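Local coordinates for beta-galactosidase (PDB 3TTY), which hydrolyses beta-galactosides, releasing terminal galactose, and binds galactose in the pocket of a TIM-barrel glycoside hydrolase domain, at residues Y15-M29 and W61-I74. Residues are numbered along the deposited sequence; the frame is centred on the assembly and turned at random.
Sequences YNPEQWDKATMEEDM and WLDDIIERLTKENI
Helix 22-29 and helix 61-71, through Met-25 and Met-29 on the first and Ile-65, Arg-68 and Leu-69 on the second, pack side by side on the outside of a TIM barrel, their axes 11.0 Å apart, running in the same general direction and crossing at -30°. In sequence they come after the adjacent parallel barrel strands 10-14 and 39-42. The 3-10 turn at 17-19 extends the contact: CG of Pro-17 lies 3.6 Å from CD1 of Ile-65, and the bent chain of Glu-18 crosses the outer ring atoms of Trp-61, its OE1 also bonded to Ser-46. With CG anti to the backbone N (chi1 -162°) and the chain extended beyond it, Met-25 lays its CE against Ile-65 CA at 3.7 Å and against CB of Arg-68. Met-29 instead folds back, bringing CE to 3.6 Å from CD2 of Leu-69, whose side chain also packs on strands 39-42 and 75-79. The solvent side is ionic. Lys-22 NZ meets Asp-64 OD2 at 2.6 Å, while Arg-68 grips Glu-26 side-on, NE to OE1 at 2.8 Å and NH2 to OE2, both oxygens near the guanidinium plane. Its NH1 bonds Glu-72 OE2 one turn on, so two carboxylates fix the rotation of the group. A methionine in place of Arg-68 would probably leave Glu-26 without its two-nitrogen partner and Glu-72 OE2 without a positive mate, though Asn-33 would still hold Glu-72 OE1. Lys-71 CE lies over one guanidinium face, toward its rim, and Met-29 CG over the centre of the opposite face, 3.6 Å from Arg-68 CZ.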
ATOM      1  N   TYR A  15     -28.773 -13.365  18.799  1.00 16.92           N
ATOM      2  CA  TYR A  15     -30.078 -12.716  18.855  1.00 17.43           C
ATOM      3  C   TYR A  15     -29.937 -11.522  19.783  1.00 14.98           C
ATOM      4  O   TYR A  15     -29.382 -11.646  20.868  1.00 16.40           O
ATOM      5  CB  TYR A  15     -31.135 -13.712  19.372  1.00 17.53           C
ATOM      6  CG  TYR A  15     -32.551 -13.173  19.550  1.00 17.04           C
ATOM      7  CD1 TYR A  15     -33.180 -12.436  18.542  1.00 18.08           C
ATOM      8  CD2 TYR A  15     -33.270 -13.436  20.709  1.00 18.02           C
ATOM      9  CE1 TYR A  15     -34.482 -11.960  18.698  1.00 16.93           C
ATOM     10  CE2 TYR A  15     -34.576 -12.956  20.879  1.00 21.82           C
ATOM     11  CZ  TYR A  15     -35.175 -12.226  19.867  1.00 19.65           C
ATOM     12  OH  TYR A  15     -36.456 -11.742  20.032  1.00 18.80           O
ATOM     13  N   ASN A  16     -30.427 -10.366  19.344  1.00 15.76           N
ATOM     14  CA  ASN A  16     -30.176  -9.099  20.028  1.00 16.60           C
ATOM     15  C   ASN A  16     -31.416  -8.221  20.165  1.00 17.74           C
ATOM     16  O   ASN A  16     -31.467  -7.111  19.642  1.00 17.44           O
ATOM     17  CB  ASN A  16     -29.076  -8.347  19.291  1.00 17.43           C
ATOM     18  CG  ASN A  16     -27.797  -9.149  19.216  1.00 15.88           C
ATOM     19  OD1 ASN A  16     -27.139  -9.347  20.225  1.00 14.09           O
ATOM     20  ND2 ASN A  16     -27.453  -9.634  18.029  1.00 12.89           N
ATOM     21  N   PRO A  17     -32.420  -8.724  20.887  1.00 15.96           N
ATOM     22  CA  PRO A  17     -33.695  -8.028  21.042  1.00 16.59           C
ATOM     23  C   PRO A  17     -33.525  -6.707  21.774  1.00 18.29           C
ATOM     24  O   PRO A  17     -34.388  -5.848  21.639  1.00 17.17           O
ATOM     25  CB  PRO A  17     -34.522  -9.002  21.882  1.00 18.88           C
ATOM     26  CG  PRO A  17     -33.497  -9.828  22.622  1.00 18.43           C
ATOM     27  CD  PRO A  17     -32.377  -9.988  21.639  1.00 16.99           C
ATOM     28  N   GLU A  18     -32.442  -6.539  22.534  1.00 14.73           N
ATOM     29  CA  GLU A  18     -32.231  -5.267  23.227  1.00 17.91           C
ATOM     30  C   GLU A  18     -31.977  -4.109  22.243  1.00 16.84           C
ATOM     31  O   GLU A  18     -31.953  -2.944  22.641  1.00 18.81           O
ATOM     32  CB  GLU A  18     -31.122  -5.366  24.295  1.00 20.22           C
ATOM     33  CG  GLU A  18     -29.701  -5.665  23.754  1.00 17.01           C
ATOM     34  CD  GLU A  18     -29.417  -7.157  23.660  1.00 21.46           C
ATOM     35  OE1 GLU A  18     -28.341  -7.580  24.141  1.00 21.52           O
ATOM     36  OE2 GLU A  18     -30.263  -7.911  23.114  1.00 18.17           O
ATOM     37  N   GLN A  19     -31.799  -4.435  20.966  1.00 16.91           N
ATOM     38  CA  GLN A  19     -31.727  -3.426  19.903  1.00 19.38           C
ATOM     39  C   GLN A  19     -33.135  -3.063  19.436  1.00 21.01           C
ATOM     40  O   GLN A  19     -33.322  -2.135  18.648  1.00 19.79           O
ATOM     41  CB  GLN A  19     -30.917  -3.945  18.694  1.00 17.05           C
ATOM     42  CG  GLN A  19     -29.454  -4.289  19.000  1.00 17.56           C
ATOM     43  CD  GLN A  19     -28.702  -4.905  17.814  1.00 22.17           C
ATOM     44  OE1 GLN A  19     -29.253  -5.065  16.713  1.00 20.14           O
ATOM     45  NE2 GLN A  19     -27.434  -5.265  18.046  1.00 13.76           N
ATOM     46  N   TRP A  20     -34.123  -3.811  19.905  1.00 17.66           N
ATOM     47  CA  TRP A  20     -35.483  -3.677  19.383  1.00 20.21           C
ATOM     48  C   TRP A  20     -36.491  -3.295  20.470  1.00 18.05           C
ATOM     49  O   TRP A  20     -36.249  -2.373  21.227  1.00 20.32           O
ATOM     50  CB  TRP A  20     -35.890  -4.961  18.664  1.00 15.65           C
ATOM     51  CG  TRP A  20     -35.062  -5.178  17.467  1.00 18.58           C
ATOM     52  CD1 TRP A  20     -33.832  -5.792  17.409  1.00 18.62           C
ATOM     53  CD2 TRP A  20     -35.358  -4.745  16.137  1.00 18.13           C
ATOM     54  NE1 TRP A  20     -33.361  -5.778  16.115  1.00 17.85           N
ATOM     55  CE2 TRP A  20     -34.274  -5.134  15.316  1.00 18.31           C
ATOM     56  CE3 TRP A  20     -36.435  -4.066  15.558  1.00 20.90           C
ATOM     57  CZ2 TRP A  20     -34.244  -4.877  13.946  1.00 14.41           C
ATOM     58  CZ3 TRP A  20     -36.401  -3.802  14.191  1.00 23.19           C
ATOM     59  CH2 TRP A  20     -35.311  -4.209  13.401  1.00 17.05           C
ATOM     60  N   ASP A  21     -37.619  -3.996  20.528  1.00 18.83           N
ATOM     61  CA  ASP A  21     -38.621  -3.764  21.567  1.00 20.46           C
ATOM     62  C   ASP A  21     -39.483  -5.007  21.721  1.00 23.73           C
ATOM     63  O   ASP A  21     -39.215  -6.035  21.081  1.00 23.43           O
ATOM     64  CB  ASP A  21     -39.468  -2.512  21.287  1.00 19.58           C
ATOM     65  CG  ASP A  21     -40.247  -2.598  19.974  1.00 28.75           C
ATOM     66  OD1 ASP A  21     -40.809  -1.566  19.535  1.00 37.29           O
ATOM     67  OD2 ASP A  21     -40.311  -3.689  19.380  1.00 23.71           O
ATOM     68  N   LYS A  22     -40.498  -4.940  22.573  1.00 18.68           N
ATOM     69  CA  LYS A  22     -41.296  -6.139  22.849  1.00 23.67           C
ATOM     70  C   LYS A  22     -42.147  -6.610  21.672  1.00 23.35           C
ATOM     71  O   LYS A  22     -42.231  -7.812  21.394  1.00 23.76           O
ATOM     72  CB  LYS A  22     -42.133  -5.965  24.116  1.00 26.00           C
ATOM     73  CG  LYS A  22     -41.260  -5.763  25.334  1.00 25.50           C
ATOM     74  CD  LYS A  22     -41.952  -6.154  26.615  1.00 32.88           C
ATOM     75  CE  LYS A  22     -40.923  -6.711  27.581  1.00 34.34           C
ATOM     76  NZ  LYS A  22     -41.363  -6.577  28.983  1.00 37.91           N
ATOM     77  N   ALA A  23     -42.770  -5.667  20.976  1.00 21.55           N
ATOM     78  CA  ALA A  23     -43.568  -6.016  19.814  1.00 22.80           C
ATOM     79  C   ALA A  23     -42.732  -6.812  18.793  1.00 23.34           C
ATOM     80  O   ALA A  23     -43.157  -7.877  18.329  1.00 20.48           O
ATOM     81  CB  ALA A  23     -44.194  -4.765  19.180  1.00 19.96           C
ATOM     82  N   THR A  24     -41.539  -6.330  18.451  1.00 19.26           N
ATOM     83  CA  THR A  24     -40.770  -7.086  17.470  1.00 22.99           C
ATOM     84  C   THR A  24     -40.385  -8.458  18.022  1.00 18.66           C
ATOM     85  O   THR A  24     -40.328  -9.442  17.300  1.00 20.90           O
ATOM     86  CB  THR A  24     -39.556  -6.309  16.855  1.00 27.10           C
ATOM     87  OG1 THR A  24     -38.353  -7.080  16.981  1.00 23.42           O
ATOM     88  CG2 THR A  24     -39.387  -4.964  17.469  1.00 17.43           C
ATOM     89  N   MET A  25     -40.179  -8.516  19.323  1.00 18.59           N
ATOM     90  CA  MET A  25     -39.885  -9.765  19.988  1.00 19.54           C
ATOM     91  C   MET A  25     -41.011 -10.788  19.808  1.00 24.59           C
ATOM     92  O   MET A  25     -40.742 -11.986  19.659  1.00 24.79           O
ATOM     93  CB  MET A  25     -39.600  -9.506  21.461  1.00 15.36           C
ATOM     94  CG  MET A  25     -38.880 -10.631  22.126  1.00 28.44           C
ATOM     95  SD  MET A  25     -37.921 -10.096  23.553  1.00 32.20           S
ATOM     96  CE  MET A  25     -37.198 -11.677  23.929  1.00 26.08           C
ATOM     97  N   GLU A  26     -42.265 -10.326  19.803  1.00 22.12           N
ATOM     98  CA  GLU A  26     -43.383 -11.225  19.512  1.00 21.95           C
ATOM     99  C   GLU A  26     -43.293 -11.785  18.089  1.00 22.53           C
ATOM    100  O   GLU A  26     -43.532 -12.969  17.862  1.00 23.50           O
ATOM    101  CB  GLU A  26     -44.736 -10.538  19.734  1.00 23.96           C
ATOM    102  CG  GLU A  26     -45.056 -10.248  21.192  1.00 23.90           C
ATOM    103  CD  GLU A  26     -44.992 -11.494  22.067  1.00 27.98           C
ATOM    104  OE1 GLU A  26     -44.256 -11.477  23.081  1.00 25.13           O
ATOM    105  OE2 GLU A  26     -45.680 -12.486  21.738  1.00 24.92           O
ATOM    106  N   GLU A  27     -42.936 -10.938  17.131  1.00 23.73           N
ATOM    107  CA  GLU A  27     -42.711 -11.410  15.771  1.00 20.71           C
ATOM    108  C   GLU A  27     -41.515 -12.366  15.696  1.00 21.62           C
ATOM    109  O   GLU A  27     -41.553 -13.342  14.954  1.00 23.53           O
ATOM    110  CB  GLU A  27     -42.532 -10.239  14.804  1.00 21.50           C
ATOM    111  CG  GLU A  27     -43.837  -9.611  14.363  1.00 24.79           C
ATOM    112  CD  GLU A  27     -44.808 -10.645  13.812  1.00 26.40           C
ATOM    113  OE1 GLU A  27     -45.790 -10.963  14.518  1.00 30.69           O
ATOM    114  OE2 GLU A  27     -44.585 -11.143  12.686  1.00 21.55           O
ATOM    115  N   ASP A  28     -40.457 -12.094  16.456  1.00 16.68           N
ATOM    116  CA  ASP A  28     -39.305 -12.999  16.477  1.00 23.52           C
ATOM    117  C   ASP A  28     -39.729 -14.404  16.896  1.00 19.67           C
ATOM    118  O   ASP A  28     -39.438 -15.366  16.198  1.00 19.85           O
ATOM    119  CB  ASP A  28     -38.193 -12.505  17.419  1.00 19.32           C
ATOM    120  CG  ASP A  28     -37.636 -11.154  17.023  1.00 20.32           C
ATOM    121  OD1 ASP A  28     -37.673 -10.799  15.826  1.00 18.61           O
ATOM    122  OD2 ASP A  28     -37.149 -10.448  17.925  1.00 19.25           O
ATOM    123  N   MET A  29     -40.405 -14.518  18.042  1.00 20.03           N
ATOM    124  CA  MET A  29     -40.837 -15.823  18.547  1.00 17.92           C
ATOM    125  C   MET A  29     -41.669 -16.544  17.497  1.00 20.75           C
ATOM    126  O   MET A  29     -41.470 -17.736  17.248  1.00 18.62           O
ATOM    127  CB  MET A  29     -41.662 -15.695  19.839  1.00 19.03           C
ATOM    128  CG  MET A  29     -40.933 -15.097  21.042  1.00 19.64           C
ATOM    129  SD  MET A  29     -39.314 -15.848  21.368  1.00 21.84           S
ATOM    130  CE  MET A  29     -38.245 -14.590  20.666  1.00 17.76           C
ATOM    131  N   TRP A  61     -33.851  -6.073  32.190  1.00 20.31           N
ATOM    132  CA  TRP A  61     -34.107  -6.164  30.754  1.00 20.15           C
ATOM    133  C   TRP A  61     -33.800  -7.575  30.266  1.00 20.79           C
ATOM    134  O   TRP A  61     -34.526  -8.150  29.450  1.00 21.10           O
ATOM    135  CB  TRP A  61     -33.238  -5.149  29.983  1.00 20.64           C
ATOM    136  CG  TRP A  61     -31.768  -5.462  30.059  1.00 18.06           C
ATOM    137  CD1 TRP A  61     -30.912  -5.133  31.068  1.00 18.74           C
ATOM    138  CD2 TRP A  61     -30.995  -6.205  29.107  1.00 18.29           C
ATOM    139  NE1 TRP A  61     -29.654  -5.618  30.802  1.00 17.45           N
ATOM    140  CE2 TRP A  61     -29.679  -6.281  29.604  1.00 16.39           C
ATOM    141  CE3 TRP A  61     -31.290  -6.811  27.880  1.00 17.00           C
ATOM    142  CZ2 TRP A  61     -28.654  -6.931  28.913  1.00 16.87           C
ATOM    143  CZ3 TRP A  61     -30.270  -7.451  27.194  1.00 18.60           C
ATOM    144  CH2 TRP A  61     -28.970  -7.510  27.714  1.00 16.14           C
ATOM    145  N   LEU A  62     -32.710  -8.127  30.773  1.00 16.78           N
ATOM    146  CA  LEU A  62     -32.264  -9.453  30.370  1.00 18.27           C
ATOM    147  C   LEU A  62     -33.167 -10.553  30.947  1.00 18.49           C
ATOM    148  O   LEU A  62     -33.462 -11.532  30.266  1.00 20.02           O
ATOM    149  CB  LEU A  62     -30.813  -9.668  30.805  1.00 16.26           C
ATOM    150  CG  LEU A  62     -30.208 -11.014  30.441  1.00 16.76           C
ATOM    151  CD1 LEU A  62     -30.269 -11.180  28.949  1.00 14.77           C
ATOM    152  CD2 LEU A  62     -28.785 -11.104  30.967  1.00 13.73           C
ATOM    153  N   ASP A  63     -33.599 -10.390  32.198  1.00 18.29           N
ATOM    154  CA  ASP A  63     -34.600 -11.296  32.780  1.00 23.38           C
ATOM    155  C   ASP A  63     -35.763 -11.507  31.808  1.00 20.82           C
ATOM    156  O   ASP A  63     -36.187 -12.630  31.573  1.00 23.96           O
ATOM    157  CB  ASP A  63     -35.169 -10.740  34.094  1.00 20.28           C
ATOM    158  CG  ASP A  63     -34.156 -10.710  35.216  1.00 20.00           C
ATOM    159  OD1 ASP A  63     -33.034 -11.220  35.040  1.00 20.10           O
ATOM    160  OD2 ASP A  63     -34.493 -10.169  36.290  1.00 24.35           O
ATOM    161  N   ASP A  64     -36.272 -10.409  31.256  1.00 17.56           N
ATOM    162  CA  ASP A  64     -37.445 -10.456  30.394  1.00 20.95           C
ATOM    163  C   ASP A  64     -37.192 -11.188  29.102  1.00 27.49           C
ATOM    164  O   ASP A  64     -38.031 -11.972  28.646  1.00 28.57           O
ATOM    165  CB  ASP A  64     -37.939  -9.056  30.082  1.00 22.64           C
ATOM    166  CG  ASP A  64     -38.961  -8.584  31.075  1.00 33.94           C
ATOM    167  OD1 ASP A  64     -38.950  -9.088  32.230  1.00 34.92           O
ATOM    168  OD2 ASP A  64     -39.784  -7.723  30.693  1.00 38.19           O
ATOM    169  N   ILE A  65     -36.035 -10.921  28.505  1.00 24.66           N
ATOM    170  CA  ILE A  65     -35.642 -11.616  27.298  1.00 24.65           C
ATOM    171  C   ILE A  65     -35.570 -13.123  27.538  1.00 19.57           C
ATOM    172  O   ILE A  65     -36.088 -13.913  26.750  1.00 20.93           O
ATOM    173  CB  ILE A  65     -34.306 -11.076  26.780  1.00 20.80           C
ATOM    174  CG1 ILE A  65     -34.542  -9.719  26.123  1.00 20.59           C
ATOM    175  CG2 ILE A  65     -33.680 -12.050  25.797  1.00 17.21           C
ATOM    176  CD1 ILE A  65     -33.308  -8.843  26.103  1.00 23.25           C
ATOM    177  N   ILE A  66     -34.933 -13.513  28.629  1.00 20.39           N
ATOM    178  CA  ILE A  66     -34.751 -14.926  28.940  1.00 23.36           C
ATOM    179  C   ILE A  66     -36.094 -15.606  29.243  1.00 26.04           C
ATOM    180  O   ILE A  66     -36.354 -16.728  28.800  1.00 20.37           O
ATOM    181  CB  ILE A  66     -33.769 -15.110  30.112  1.00 23.93           C
ATOM    182  CG1 ILE A  66     -32.352 -14.774  29.652  1.00 21.39           C
ATOM    183  CG2 ILE A  66     -33.811 -16.530  30.624  1.00 24.27           C
ATOM    184  CD1 ILE A  66     -31.364 -14.670  30.779  1.00 21.04           C
ATOM    185  N   GLU A  67     -36.950 -14.906  29.983  1.00 26.77           N
ATOM    186  CA  GLU A  67     -38.267 -15.425  30.315  1.00 26.84           C
ATOM    187  C   GLU A  67     -39.081 -15.638  29.046  1.00 24.22           C
ATOM    188  O   GLU A  67     -39.649 -16.704  28.841  1.00 27.53           O
ATOM    189  CB  GLU A  67     -38.982 -14.484  31.292  1.00 30.90           C
ATOM    190  CG  GLU A  67     -40.285 -15.028  31.868  1.00 47.71           C
ATOM    191  CD  GLU A  67     -40.120 -16.388  32.534  1.00 61.06           C
ATOM    192  OE1 GLU A  67     -38.985 -16.725  32.958  1.00 62.69           O
ATOM    193  OE2 GLU A  67     -41.131 -17.123  32.625  1.00 60.23           O
ATOM    194  N   ARG A  68     -39.106 -14.633  28.178  1.00 21.93           N
ATOM    195  CA  ARG A  68     -39.886 -14.727  26.951  1.00 23.48           C
ATOM    196  C   ARG A  68     -39.504 -15.928  26.091  1.00 24.94           C
ATOM    197  O   ARG A  68     -40.372 -16.637  25.580  1.00 22.07           O
ATOM    198  CB  ARG A  68     -39.784 -13.447  26.121  1.00 24.87           C
ATOM    199  CG  ARG A  68     -40.688 -13.488  24.872  1.00 24.48           C
ATOM    200  CD  ARG A  68     -42.159 -13.605  25.288  1.00 26.83           C
ATOM    201  NE  ARG A  68     -43.079 -13.818  24.167  1.00 24.03           N
ATOM    202  CZ  ARG A  68     -43.395 -15.010  23.663  1.00 24.01           C
ATOM    203  NH1 ARG A  68     -42.862 -16.124  24.162  1.00 20.80           N
ATOM    204  NH2 ARG A  68     -44.250 -15.088  22.653  1.00 21.97           N
ATOM    205  N   LEU A  69     -38.202 -16.133  25.920  1.00 21.91           N
ATOM    206  CA  LEU A  69     -37.683 -17.266  25.170  1.00 23.13           C
ATOM    207  C   LEU A  69     -38.000 -18.594  25.855  1.00 23.95           C
ATOM    208  O   LEU A  69     -38.310 -19.595  25.202  1.00 23.95           O
ATOM    209  CB  LEU A  69     -36.167 -17.132  25.006  1.00 22.30           C
ATOM    210  CG  LEU A  69     -35.680 -16.019  24.070  1.00 21.63           C
ATOM    211  CD1 LEU A  69     -34.222 -15.699  24.370  1.00 22.05           C
ATOM    212  CD2 LEU A  69     -35.852 -16.433  22.620  1.00 17.23           C
ATOM    213  N   THR A  70     -37.896 -18.605  27.176  1.00 24.09           N
ATOM    214  CA  THR A  70     -38.204 -19.796  27.948  1.00 24.63           C
ATOM    215  C   THR A  70     -39.660 -20.213  27.702  1.00 25.04           C
ATOM    216  O   THR A  70     -39.967 -21.398  27.638  1.00 27.12           O
ATOM    217  CB  THR A  70     -37.943 -19.561  29.446  1.00 25.51           C
ATOM    218  OG1 THR A  70     -36.543 -19.348  29.646  1.00 28.00           O
ATOM    219  CG2 THR A  70     -38.375 -20.771  30.268  1.00 30.04           C
ATOM    220  N   LYS A  71     -40.540 -19.228  27.541  1.00 23.13           N
ATOM    221  CA  LYS A  71     -41.940 -19.487  27.220  1.00 26.48           C
ATOM    222  C   LYS A  71     -42.088 -20.288  25.921  1.00 28.37           C
ATOM    223  O   LYS A  71     -42.964 -21.147  25.810  1.00 26.37           O
ATOM    224  CB  LYS A  71     -42.716 -18.171  27.150  1.00 27.78           C
ATOM    225  CG  LYS A  71     -44.188 -18.289  27.471  1.00 40.50           C
ATOM    226  CD  LYS A  71     -44.776 -16.947  27.925  1.00 44.49           C
ATOM    227  CE  LYS A  71     -44.695 -15.876  26.831  1.00 45.93           C
ATOM    228  NZ  LYS A  71     -45.159 -14.518  27.296  1.00 42.72           N
ATOM    229  N   GLU A  72     -41.219 -20.022  24.948  1.00 25.08           N
ATOM    230  CA  GLU A  72     -41.206 -20.781  23.695  1.00 22.39           C
ATOM    231  C   GLU A  72     -40.342 -22.028  23.798  1.00 24.55           C
ATOM    232  O   GLU A  72     -40.128 -22.714  22.806  1.00 25.33           O
ATOM    233  CB  GLU A  72     -40.669 -19.923  22.549  1.00 21.23           C
ATOM    234  CG  GLU A  72     -41.456 -18.668  22.313  1.00 23.00           C
ATOM    235  CD  GLU A  72     -42.918 -18.968  22.148  1.00 21.21           C
ATOM    236  OE1 GLU A  72     -43.243 -19.931  21.429  1.00 29.22           O
ATOM    237  OE2 GLU A  72     -43.741 -18.266  22.756  1.00 25.29           O
ATOM    238  N   ASN A  73     -39.827 -22.308  24.991  1.00 26.74           N
ATOM    239  CA  ASN A  73     -38.907 -23.432  25.183  1.00 30.20           C
ATOM    240  C   ASN A  73     -37.694 -23.361  24.242  1.00 27.67           C
ATOM    241  O   ASN A  73     -37.153 -24.383  23.813  1.00 31.76           O
ATOM    242  CB  ASN A  73     -39.637 -24.785  25.070  1.00 31.62           C
ATOM    243  CG  ASN A  73     -38.780 -25.964  25.563  1.00 45.43           C
ATOM    244  OD1 ASN A  73     -38.719 -27.016  24.918  1.00 49.28           O
ATOM    245  ND2 ASN A  73     -38.109 -25.784  26.707  1.00 36.65           N
ATOM    246  N   ILE A  74     -37.274 -22.141  23.922  1.00 23.57           N
ATOM    247  CA  ILE A  74     -36.027 -21.929  23.204  1.00 23.35           C
ATOM    248  C   ILE A  74     -34.882 -21.915  24.210  1.00 22.95           C
ATOM    249  O   ILE A  74     -34.995 -21.313  25.278  1.00 22.41           O
ATOM    250  CB  ILE A  74     -36.053 -20.614  22.415  1.00 21.00           C
ATOM    251  CG1 ILE A  74     -37.047 -20.720  21.258  1.00 19.53           C
ATOM    252  CG2 ILE A  74     -34.667 -20.260  21.904  1.00 18.89           C
ATOM    253  CD1 ILE A  74     -37.287 -19.409  20.527  1.00 17.75           C
TER